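Local coordinates for breast cancer anti-estrogen resistance protein 1 (Mus musculus, PDB 5W93), which acts as a docking protein that coordinates tyrosine kinase signalling in cell adhesion and migration, its C-terminal focal-adhesion-targeting-like domain here binding the LD1 peptide of paxillin, at residues D30-A35 and A47-V52; R91-T96 and D115-L120. The protein carries 2 engineered substitutions. One frame throughout, in Å; residues are numbered along the deposited sequence. Where two conformers were deposited one is given.

Contact 1 (D30-A35 and A47-V52)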
loop_
_atom_site.group_PDB
_atom_site.type_symbol
_atom_site.label_atom_id
_atom_site.label_comp_id
_atom_site.label_asym_id
_atom_site.label_seq_id
_atom_site.Cartn_x
_atom_site.Cartn_y
_atom_site.Cartn_z
ATOM N N ASP A 30 3.770 9.651 5.549
ATOM C CA ASP A 30 4.435 10.752 6.247
ATOM C C ASP A 30 3.854 10.973 7.638
ATOM O O ASP A 30 4.588 11.114 8.611
ATOM C CB ASP A 30 4.303 12.065 5.462
ATOM C CG ASP A 30 5.181 12.116 4.227
ATOM O OD1 ASP A 30 6.074 11.255 4.075
ATOM O OD2 ASP A 30 4.971 13.048 3.410
ATOM N N ALA A 31 2.524 11.029 7.713
ATOM C CA ALA A 31 1.838 11.263 8.973
ATOM C C ALA A 31 2.120 10.108 9.929
ATOM O O ALA A 31 2.320 10.320 11.126
ATOM C CB ALA A 31 0.344 11.431 8.753
ATOM N N PHE A 32 2.142 8.887 9.391
ATOM C CA PHE A 32 2.451 7.712 10.194
ATOM C C PHE A 32 3.874 7.804 10.767
ATOM O O PHE A 32 4.072 7.592 11.962
ATOM C CB PHE A 32 2.290 6.418 9.380
ATOM C CG PHE A 32 2.801 5.190 10.098
ATOM C CD1 PHE A 32 1.981 4.490 10.977
ATOM C CD2 PHE A 32 4.096 4.747 9.900
ATOM C CE1 PHE A 32 2.465 3.365 11.649
ATOM C CE2 PHE A 32 4.575 3.632 10.570
ATOM C CZ PHE A 32 3.759 2.948 11.442
ATOM N N PHE A 33 4.857 8.126 9.928
ATOM C CA PHE A 33 6.241 8.217 10.394
ATOM C C PHE A 33 6.401 9.280 11.468
ATOM O O PHE A 33 7.139 9.080 12.429
ATOM C CB PHE A 33 7.205 8.511 9.241
ATOM C CG PHE A 33 7.405 7.356 8.300
ATOM C CD1 PHE A 33 7.288 6.049 8.743
ATOM C CD2 PHE A 33 7.722 7.584 6.966
ATOM C CE1 PHE A 33 7.473 4.980 7.872
ATOM C CE2 PHE A 33 7.922 6.528 6.097
ATOM C CZ PHE A 33 7.792 5.222 6.547
ATOM N N THR A 34 5.691 10.399 11.303
ATOM C CA THR A 34 5.740 11.503 12.264
ATOM C C THR A 34 5.165 11.098 13.625
ATOM O O THR A 34 5.714 11.456 14.677
ATOM C CB THR A 34 4.984 12.735 11.726
ATOM O OG1 THR A 34 5.761 13.335 10.679
ATOM C CG2 THR A 34 4.728 13.772 12.835
ATOM N N ALA A 35 4.067 10.351 13.594
ATOM C CA ALA A 35 3.469 9.779 14.798
ATOM C C ALA A 35 4.462 8.906 15.548
ATOM O O ALA A 35 4.558 8.980 16.772
ATOM C CB ALA A 35 2.229 8.974 14.448
ATOM N N ALA A 47 -4.384 4.268 14.524
ATOM C CA ALA A 47 -5.200 5.072 13.600
ATOM C C ALA A 47 -4.429 5.398 12.319
ATOM O O ALA A 47 -4.961 5.260 11.222
ATOM C CB ALA A 47 -5.668 6.368 14.275
ATOM N N HIS A 48 -3.179 5.829 12.457
ATOM C CA HIS A 48 -2.378 6.185 11.287
ATOM C C HIS A 48 -2.024 4.955 10.438
ATOM O O HIS A 48 -1.907 5.055 9.223
ATOM C CB HIS A 48 -1.122 6.959 11.708
ATOM C CG HIS A 48 -1.413 8.381 12.061
ATOM N ND1 HIS A 48 -1.579 9.369 11.106
ATOM C CD2 HIS A 48 -1.648 8.976 13.256
ATOM C CE1 HIS A 48 -1.875 10.509 11.699
ATOM N NE2 HIS A 48 -1.930 10.298 13.006
ATOM N N SER A 49 -1.872 3.800 11.076
ATOM C CA SER A 49 -1.695 2.555 10.350
ATOM C C SER A 49 -2.891 2.300 9.442
ATOM O O SER A 49 -2.735 1.987 8.256
ATOM C CB SER A 49 -1.504 1.383 11.325
ATOM O OG SER A 49 -0.170 1.347 11.796
ATOM N N LYS A 50 -4.088 2.422 10.003
ATOM C CA LYS A 50 -5.295 2.215 9.217
ATOM C C LYS A 50 -5.361 3.190 8.036
ATOM O O LYS A 50 -5.823 2.819 6.961
ATOM C CB LYS A 50 -6.539 2.348 10.094
ATOM C CG LYS A 50 -6.668 1.199 11.097
ATOM C CD LYS A 50 -8.044 1.190 11.739
ATOM C CE LYS A 50 -8.129 2.191 12.851
ATOM N NZ LYS A 50 -8.937 1.647 13.995
ATOM N N PHE A 51 -4.906 4.426 8.228
ATOM C CA PHE A 51 -4.923 5.413 7.133
ATOM C C PHE A 51 -3.976 4.977 6.002
ATOM O O PHE A 51 -4.277 5.127 4.802
ATOM C CB PHE A 51 -4.505 6.814 7.622
ATOM C CG PHE A 51 -5.347 7.372 8.748
ATOM C CD1 PHE A 51 -6.674 6.987 8.919
ATOM C CD2 PHE A 51 -4.807 8.308 9.625
ATOM C CE1 PHE A 51 -7.448 7.515 9.944
ATOM C CE2 PHE A 51 -5.586 8.839 10.666
ATOM C CZ PHE A 51 -6.899 8.442 10.815
ATOM N N VAL A 52 -2.820 4.442 6.394
ATOM C CA VAL A 52 -1.848 3.940 5.417
ATOM C C VAL A 52 -2.429 2.773 4.617
ATOM O O VAL A 52 -2.312 2.716 3.394
ATOM C CB VAL A 52 -0.541 3.491 6.105
ATOM C CG1 VAL A 52 0.306 2.674 5.157
ATOM C CG2 VAL A 52 0.237 4.715 6.595
#
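H48 reaches from helix 42-69 to the backbone of helix 5-37 and lays its imidazole alongside two alanines of that helix. ND1 of H48 lies 3.7 Å from CB of A31, and CD2 of H48 comes to 4.1 Å from CB of A35, one helical turn further on. The carbonyl O of A31 stands over one imidazole face near its rim, while CE2 of F51, from the same helix as H48, lies near the rim of the opposite face. The stem matters as well: CB of H48 meets the F32 ring at its edge, 4.0 Å from CD1 of F32. With CG trans to its own nitrogen (chi1 171°), F32 turns its ring toward S49. In the conformer given, OG of S49 lies 3.3 Å from CE1 of F32, a contact that is therefore doubtful; this hydroxyl hydrogen-bonds OG1 of T97 on helix 73-102. One turn further along helix 42-69 from H48, CG2 of V52 packs on CB of F32 at 3.9 Å. The axes of the two short segments run nearly antiparallel (159°), 9.0 Å apart at closest, within the divergent helix-loop-helix motif. Across helix 42-69, S49 and K50 touch the bound peptide, and NZ of K50 hydrogen-bonds the peptide backbone. On the inner side helix 107-135 closes the pair, M113 and V117 packing on F32 and L120 on V52.

Contact 2 (R91-T96 and D115-L120)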
loop_
_atom_site.group_PDB
_atom_site.type_symbol
_atom_site.label_atom_id
_atom_site.label_comp_id
_atom_site.label_asym_id
_atom_site.label_seq_id
_atom_site.Cartn_x
_atom_site.Cartn_y
_atom_site.Cartn_z
ATOM N N ARG A 91 -1.019 -6.914 4.941
ATOM C CA ARG A 91 -1.201 -7.869 6.044
ATOM C C ARG A 91 -0.052 -7.764 7.043
ATOM O O ARG A 91 -0.263 -7.870 8.256
ATOM C CB ARG A 91 -1.318 -9.308 5.525
ATOM C CG ARG A 91 -2.627 -9.592 4.815
ATOM C CD ARG A 91 -2.766 -11.063 4.444
ATOM N NE ARG A 91 -1.850 -11.463 3.381
ATOM C CZ ARG A 91 -2.183 -11.514 2.094
ATOM N NH1 ARG A 91 -3.412 -11.190 1.719
ATOM N NH2 ARG A 91 -1.292 -11.889 1.181
ATOM N N GLY A 92 1.155 -7.559 6.530
ATOM C CA GLY A 92 2.325 -7.345 7.360
ATOM C C GLY A 92 2.180 -6.108 8.237
ATOM O O GLY A 92 2.591 -6.104 9.406
ATOM N N ILE A 93 1.615 -5.044 7.679
ATOM C CA ILE A 93 1.363 -3.836 8.452
ATOM C C ILE A 93 0.285 -4.077 9.529
ATOM O O ILE A 93 0.435 -3.605 10.660
ATOM C CB ILE A 93 0.965 -2.676 7.535
ATOM C CG1 ILE A 93 2.168 -2.307 6.654
ATOM C CG2 ILE A 93 0.519 -1.467 8.350
ATOM C CD1 ILE A 93 1.849 -1.402 5.529
ATOM N N VAL A 94 -0.777 -4.814 9.205
ATOM C CA VAL A 94 -1.769 -5.152 10.234
ATOM C C VAL A 94 -1.098 -5.967 11.375
ATOM O O VAL A 94 -1.270 -5.655 12.547
ATOM C CB VAL A 94 -2.960 -5.939 9.638
ATOM C CG1 VAL A 94 -3.892 -6.475 10.732
ATOM C CG2 VAL A 94 -3.735 -5.048 8.654
ATOM N N ALA A 95 -0.301 -6.966 11.003
ATOM C CA ALA A 95 0.395 -7.825 11.970
ATOM C C ALA A 95 1.340 -7.041 12.881
ATOM O O ALA A 95 1.243 -7.120 14.110
ATOM C CB ALA A 95 1.175 -8.935 11.243
ATOM N N THR A 96 2.255 -6.284 12.283
ATOM C CA THR A 96 3.229 -5.548 13.077
ATOM C C THR A 96 2.611 -4.416 13.900
ATOM O O THR A 96 3.111 -4.095 14.987
ATOM C CB THR A 96 4.354 -4.974 12.204
ATOM O OG1 THR A 96 3.808 -4.111 11.187
ATOM C CG2 THR A 96 5.129 -6.095 11.552
ATOM N N ASP A 115 9.320 -0.461 9.511
ATOM C CA ASP A 115 9.996 -1.105 8.386
ATOM C C ASP A 115 9.003 -1.621 7.342
ATOM O O ASP A 115 9.254 -1.498 6.142
ATOM C CB ASP A 115 10.873 -2.273 8.864
ATOM C CG ASP A 115 12.145 -1.819 9.591
ATOM O OD1 ASP A 115 12.542 -0.639 9.471
ATOM O OD2 ASP A 115 12.746 -2.661 10.290
ATOM N N ARG A 116 7.898 -2.223 7.786
ATOM C CA ARG A 116 6.892 -2.709 6.836
ATOM C C ARG A 116 6.282 -1.543 6.100
ATOM O O ARG A 116 6.026 -1.639 4.911
ATOM C CB ARG A 116 5.767 -3.504 7.504
ATOM C CG ARG A 116 6.217 -4.721 8.271
ATOM C CD ARG A 116 6.871 -5.791 7.394
ATOM N NE ARG A 116 7.495 -6.768 8.283
ATOM C CZ ARG A 116 6.897 -7.864 8.747
ATOM N NH1 ARG A 116 5.662 -8.178 8.371
ATOM N NH2 ARG A 116 7.552 -8.664 9.571
ATOM N N VAL A 117 6.026 -0.448 6.809
ATOM C CA VAL A 117 5.442 0.727 6.160
ATOM C C VAL A 117 6.431 1.339 5.171
ATOM O O VAL A 117 6.037 1.715 4.067
ATOM C CB VAL A 117 4.983 1.771 7.187
ATOM C CG1 VAL A 117 4.552 3.064 6.488
ATOM C CG2 VAL A 117 3.828 1.190 8.043
ATOM N N LYS A 118 7.713 1.408 5.542
ATOM C CA LYS A 118 8.745 1.879 4.595
ATOM C C LYS A 118 8.785 1.015 3.331
ATOM O O LYS A 118 8.852 1.528 2.212
ATOM C CB LYS A 118 10.146 1.868 5.225
ATOM C CG LYS A 118 10.476 2.982 6.193
ATOM C CD LYS A 118 11.978 2.924 6.540
ATOM C CE LYS A 118 12.314 3.678 7.825
ATOM N NZ LYS A 118 13.488 3.062 8.532
ATOM N N GLU A 119 8.761 -0.298 3.521
ATOM C CA GLU A 119 8.772 -1.234 2.402
ATOM C C GLU A 119 7.548 -1.053 1.512
ATOM O O GLU A 119 7.643 -1.137 0.284
ATOM C CB GLU A 119 8.834 -2.676 2.907
ATOM C CG GLU A 119 8.833 -3.697 1.775
ATOM C CD GLU A 119 9.061 -5.120 2.258
ATOM O OE1 GLU A 119 9.026 -5.351 3.494
ATOM O OE2 GLU A 119 9.255 -6.007 1.397
ATOM N N LEU A 120 6.402 -0.793 2.137
ATOM C CA LEU A 120 5.189 -0.467 1.381
ATOM C C LEU A 120 5.363 0.793 0.546
ATOM O O LEU A 120 5.027 0.798 -0.642
ATOM C CB LEU A 120 3.985 -0.307 2.317
ATOM C CG LEU A 120 2.679 0.069 1.592
ATOM C CD1 LEU A 120 2.119 -1.105 0.798
ATOM C CD2 LEU A 120 1.635 0.600 2.574
#
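I93 turns CG1 toward helix 107-135 by setting it trans to its carbonyl carbon (chi1 -66°), and an extended second torsion carries CD1 on toward L120; in R116, a bend at chi2 (-63°) followed by an extended chi3 carries the guanidinium out beside G92 and T96. The two helices are antiparallel neighbours of the four-helix bundle that forms this FAT-like domain, the axes of the short segments 9.2 Å apart. The side chains of I93 and R116 run alongside, pointing opposite ways, with CG1 of I93 lying 3.9 Å from CB of R116. Toward the bundle interior, I93 lies roughly perpendicular to V117 and L120, its CD1 reaching CD2 of L120 at 3.6 Å; I53 of helix 42-69 packs on I93 as well. Further out, the absence of a side chain at G92 lets the guanidinium edge come close to the backbone, NH1 of R116 standing 3.6 Å from CA of G92. CG2 of T96 rests over the centre of one guanidinium face, 3.8 Å from CZ of R116. The threonine is held by its own helix: OG1 of T96 donates to the carbonyl O of G92 at 2.9 Å, and T96 N bonds the same oxygen from the opposite face of the carbonyl plane.

From the N terminus, helix 5-37 runs into contact 1, where residues 30-35 meet 47-52 after an 11-residue connection. The chain continues along helix 42-69, turns into helix 73-102, and reaches contact 2, which spans the 18 residues between 91-96 and 115-120. The two closures are therefore in series, each a hairpin of consecutive helices, with neither enclosing nor crossing the other. Their centres are 11 Å apart, and they touch directly, from the interior out to the surface, where F33 packs on V117 and K118. Helix 107-135 packs on both helices of the first hairpin, and V94 of helix 73-102 adds a contact to I53.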